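Local coordinates for protein putative sporulation-specific glycosylase ydhD (Bacillus subtilis subsp. subtilis str. 168, PDB 3CZ8) that probably hydrolyses glycosidic bonds in polysaccharides during sporulation, through a catalytic domain of glycosyl hydrolase family 18, at residues A151-T156 with R164-G169. The protein carries 1 engineered substitution. Sequence-based numbering, arbitrary orientation.
Sequences AVPAKT and RGYDYG
The hydroxyl of Tyr168 donates to the carbonyl of Pro153 (OH to O 2.7 Å), the oxygen lying at the ring edge and in the ring plane, while the donor is tilted 25° from the carbonyl plane. The same Tyr168 OH accepts a weak, bent bond from Lys155 N, at 3.1 Å. Lys155 then reaches across to the loop: a bend at chi3 (71°) in its chain brings NZ to 2.8 Å from Tyr166 O, above that carbonyl's plane. Leu163 O is a second acceptor for the ammonium, and Asp158 forms a long, weak ion pair with it.

These three links between 151-156 and 164-169 lie within the beta-alpha-beta unit of strand 147-153, helix 168-174 and strand 177-181 in the TIM barrel of family 18, joining the end of the first strand and the residues after it to the loop before the helix and its first turn. Asp167 is the N-cap there, its OD2 weakly accepting from Gly169 N.

Among the apolar contacts, Pro153 lays CD over the centre of one Tyr166 ring face, 3.7 Å from the centroid, a CH-pi contact with the two side chains roughly perpendicular. Val152 forks between the tyrosines, CG1 reaching Tyr166 CD1 at 4.1 Å and CG2 touching Tyr168 CE1 at 3.8 Å. The Lys155 methylenes run along the Tyr168 ring, CD approaching CE1 to 3.6 Å. A phenylalanine in place of Tyr168 would probably leave the Pro153 carbonyl without its hydroxyl donor and Lys155 N without this acceptor. Tyr166 OH bonds to Phe119 O, and the Tyr166 side chain lies about 4 Å from that of Glu120, the predicted proton donor.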
ATOM      1  N   ALA A 151     -12.255 -14.979  -6.290  1.00 21.35           N
ATOM      2  CA  ALA A 151     -11.507 -14.971  -5.043  1.00 23.00           C
ATOM      3  C   ALA A 151     -12.329 -15.738  -4.011  1.00 29.85           C
ATOM      4  O   ALA A 151     -13.477 -15.383  -3.744  1.00 26.27           O
ATOM      5  CB  ALA A 151     -11.241 -13.537  -4.584  1.00 20.57           C
ATOM      6  N   VAL A 152     -11.750 -16.813  -3.474  1.00 25.10           N
ATOM      7  CA  VAL A 152     -12.392 -17.625  -2.430  1.00 33.30           C
ATOM      8  C   VAL A 152     -11.514 -17.679  -1.174  1.00 34.85           C
ATOM      9  O   VAL A 152     -10.288 -17.552  -1.269  1.00 35.77           O
ATOM     10  CB  VAL A 152     -12.731 -19.092  -2.907  1.00 25.37           C
ATOM     11  CG1 VAL A 152     -13.750 -19.094  -4.040  1.00 30.94           C
ATOM     12  CG2 VAL A 152     -11.479 -19.863  -3.297  1.00 27.88           C
ATOM     13  N   PRO A 153     -12.132 -17.849   0.014  1.00 38.68           N
ATOM     14  CA  PRO A 153     -11.303 -18.073   1.201  1.00 33.86           C
ATOM     15  C   PRO A 153     -10.716 -19.482   1.197  1.00 27.90           C
ATOM     16  O   PRO A 153     -11.294 -20.392   0.598  1.00 36.23           O
ATOM     17  CB  PRO A 153     -12.291 -17.913   2.368  1.00 37.38           C
ATOM     18  CG  PRO A 153     -13.558 -17.385   1.772  1.00 50.99           C
ATOM     19  CD  PRO A 153     -13.565 -17.822   0.350  1.00 31.13           C
ATOM     20  N   ALA A 154      -9.569 -19.648   1.847  1.00 27.05           N
ATOM     21  CA  ALA A 154      -8.911 -20.947   1.942  1.00 29.06           C
ATOM     22  C   ALA A 154      -9.755 -21.937   2.736  1.00 20.61           C
ATOM     23  O   ALA A 154     -10.267 -21.607   3.809  1.00 35.05           O
ATOM     24  CB  ALA A 154      -7.547 -20.798   2.574  1.00 22.54           C
ATOM     25  N   LYS A 155      -9.903 -23.140   2.185  1.00 34.70           N
ATOM     26  CA  LYS A 155     -10.685 -24.209   2.806  1.00 32.94           C
ATOM     27  C   LYS A 155      -9.824 -25.445   2.955  1.00 29.59           C
ATOM     28  O   LYS A 155      -9.034 -25.768   2.059  1.00 27.81           O
ATOM     29  CB  LYS A 155     -11.928 -24.550   1.968  1.00 26.70           C
ATOM     30  CG  LYS A 155     -13.067 -23.555   2.101  1.00 37.42           C
ATOM     31  CD  LYS A 155     -14.303 -23.962   1.299  1.00 43.00           C
ATOM     32  CE  LYS A 155     -15.011 -25.167   1.895  1.00 39.54           C
ATOM     33  NZ  LYS A 155     -16.432 -25.249   1.461  1.00 49.53           N
ATOM     34  N   THR A 156      -9.989 -26.122   4.091  1.00 37.86           N
ATOM     35  CA  THR A 156      -9.275 -27.367   4.379  0.50 36.85           C
ATOM     36  C   THR A 156     -10.242 -28.547   4.477  1.00 40.66           C
ATOM     37  O   THR A 156      -9.841 -29.708   4.345  1.00 34.72           O
ATOM     38  CB  THR A 156      -8.405 -27.267   5.659  0.50 41.07           C
ATOM     39  OG1 THR A 156      -7.599 -28.445   5.780  0.50 61.70           O
ATOM     40  CG2 THR A 156      -9.265 -27.110   6.917  0.50 31.61           C
ATOM     41  N   ARG A 164     -18.872 -22.714   4.027  1.00 42.30           N
ATOM     42  CA  ARG A 164     -19.680 -23.754   3.398  1.00 46.86           C
ATOM     43  C   ARG A 164     -20.346 -23.261   2.109  1.00 42.82           C
ATOM     44  O   ARG A 164     -20.658 -24.056   1.237  1.00 44.09           O
ATOM     45  CB  ARG A 164     -20.709 -24.307   4.396  1.00 47.22           C
ATOM     46  CG  ARG A 164     -20.756 -25.829   4.473  1.00 52.45           C
ATOM     47  CD  ARG A 164     -21.738 -26.413   3.479  1.00 73.93           C
ATOM     48  NE  ARG A 164     -21.331 -27.736   3.006  1.00 67.98           N
ATOM     49  CZ  ARG A 164     -22.094 -28.548   2.277  1.00 72.00           C
ATOM     50  NH1 ARG A 164     -23.334 -28.195   1.938  1.00 46.66           N
ATOM     51  NH2 ARG A 164     -21.618 -29.727   1.896  1.00 49.65           N
ATOM     52  N   GLY A 165     -20.517 -21.943   1.989  1.00 40.97           N
ATOM     53  CA  GLY A 165     -21.025 -21.305   0.771  1.00 41.92           C
ATOM     54  C   GLY A 165     -20.132 -21.420  -0.463  1.00 46.49           C
ATOM     55  O   GLY A 165     -20.552 -21.085  -1.575  1.00 40.14           O
ATOM     56  N   TYR A 166     -18.904 -21.906  -0.268  1.00 38.72           N
ATOM     57  CA  TYR A 166     -17.917 -22.023  -1.336  1.00 35.31           C
ATOM     58  C   TYR A 166     -17.629 -23.474  -1.673  1.00 33.29           C
ATOM     59  O   TYR A 166     -16.769 -24.114  -1.071  1.00 36.72           O
ATOM     60  CB  TYR A 166     -16.635 -21.266  -0.969  1.00 36.84           C
ATOM     61  CG  TYR A 166     -16.905 -19.820  -0.633  1.00 36.71           C
ATOM     62  CD1 TYR A 166     -17.125 -18.888  -1.646  1.00 29.82           C
ATOM     63  CD2 TYR A 166     -16.969 -19.388   0.694  1.00 35.64           C
ATOM     64  CE1 TYR A 166     -17.386 -17.559  -1.354  1.00 24.91           C
ATOM     65  CE2 TYR A 166     -17.236 -18.054   1.000  1.00 28.40           C
ATOM     66  CZ  TYR A 166     -17.442 -17.151  -0.037  1.00 31.08           C
ATOM     67  OH  TYR A 166     -17.703 -15.839   0.230  1.00 32.35           O
ATOM     68  N   ASP A 167     -18.376 -23.986  -2.643  1.00 42.14           N
ATOM     69  CA  ASP A 167     -18.185 -25.335  -3.144  1.00 34.30           C
ATOM     70  C   ASP A 167     -17.006 -25.330  -4.111  1.00 31.90           C
ATOM     71  O   ASP A 167     -17.153 -24.899  -5.243  1.00 34.94           O
ATOM     72  CB  ASP A 167     -19.467 -25.788  -3.851  1.00 31.51           C
ATOM     73  CG  ASP A 167     -19.408 -27.227  -4.332  1.00 38.65           C
ATOM     74  OD1 ASP A 167     -20.401 -27.676  -4.941  1.00 41.11           O
ATOM     75  OD2 ASP A 167     -18.386 -27.914  -4.112  1.00 37.03           O
ATOM     76  N   TYR A 168     -15.851 -25.830  -3.669  1.00 31.42           N
ATOM     77  CA  TYR A 168     -14.626 -25.833  -4.490  1.00 30.95           C
ATOM     78  C   TYR A 168     -14.752 -26.624  -5.790  1.00 34.93           C
ATOM     79  O   TYR A 168     -14.264 -26.186  -6.832  1.00 35.41           O
ATOM     80  CB  TYR A 168     -13.426 -26.364  -3.692  1.00 25.13           C
ATOM     81  CG  TYR A 168     -12.630 -25.314  -2.925  1.00 36.24           C
ATOM     82  CD1 TYR A 168     -13.230 -24.154  -2.433  1.00 34.05           C
ATOM     83  CD2 TYR A 168     -11.274 -25.502  -2.673  1.00 36.33           C
ATOM     84  CE1 TYR A 168     -12.493 -23.201  -1.724  1.00 32.78           C
ATOM     85  CE2 TYR A 168     -10.534 -24.564  -1.963  1.00 33.16           C
ATOM     86  CZ  TYR A 168     -11.147 -23.421  -1.490  1.00 31.02           C
ATOM     87  OH  TYR A 168     -10.407 -22.503  -0.787  1.00 35.05           O
ATOM     88  N   GLY A 169     -15.405 -27.784  -5.721  1.00 38.73           N
ATOM     89  CA  GLY A 169     -15.560 -28.665  -6.879  1.00 27.41           C
ATOM     90  C   GLY A 169     -16.531 -28.099  -7.891  1.00 29.67           C
ATOM     91  O   GLY A 169     -16.305 -28.196  -9.099  1.00 42.06           O
TER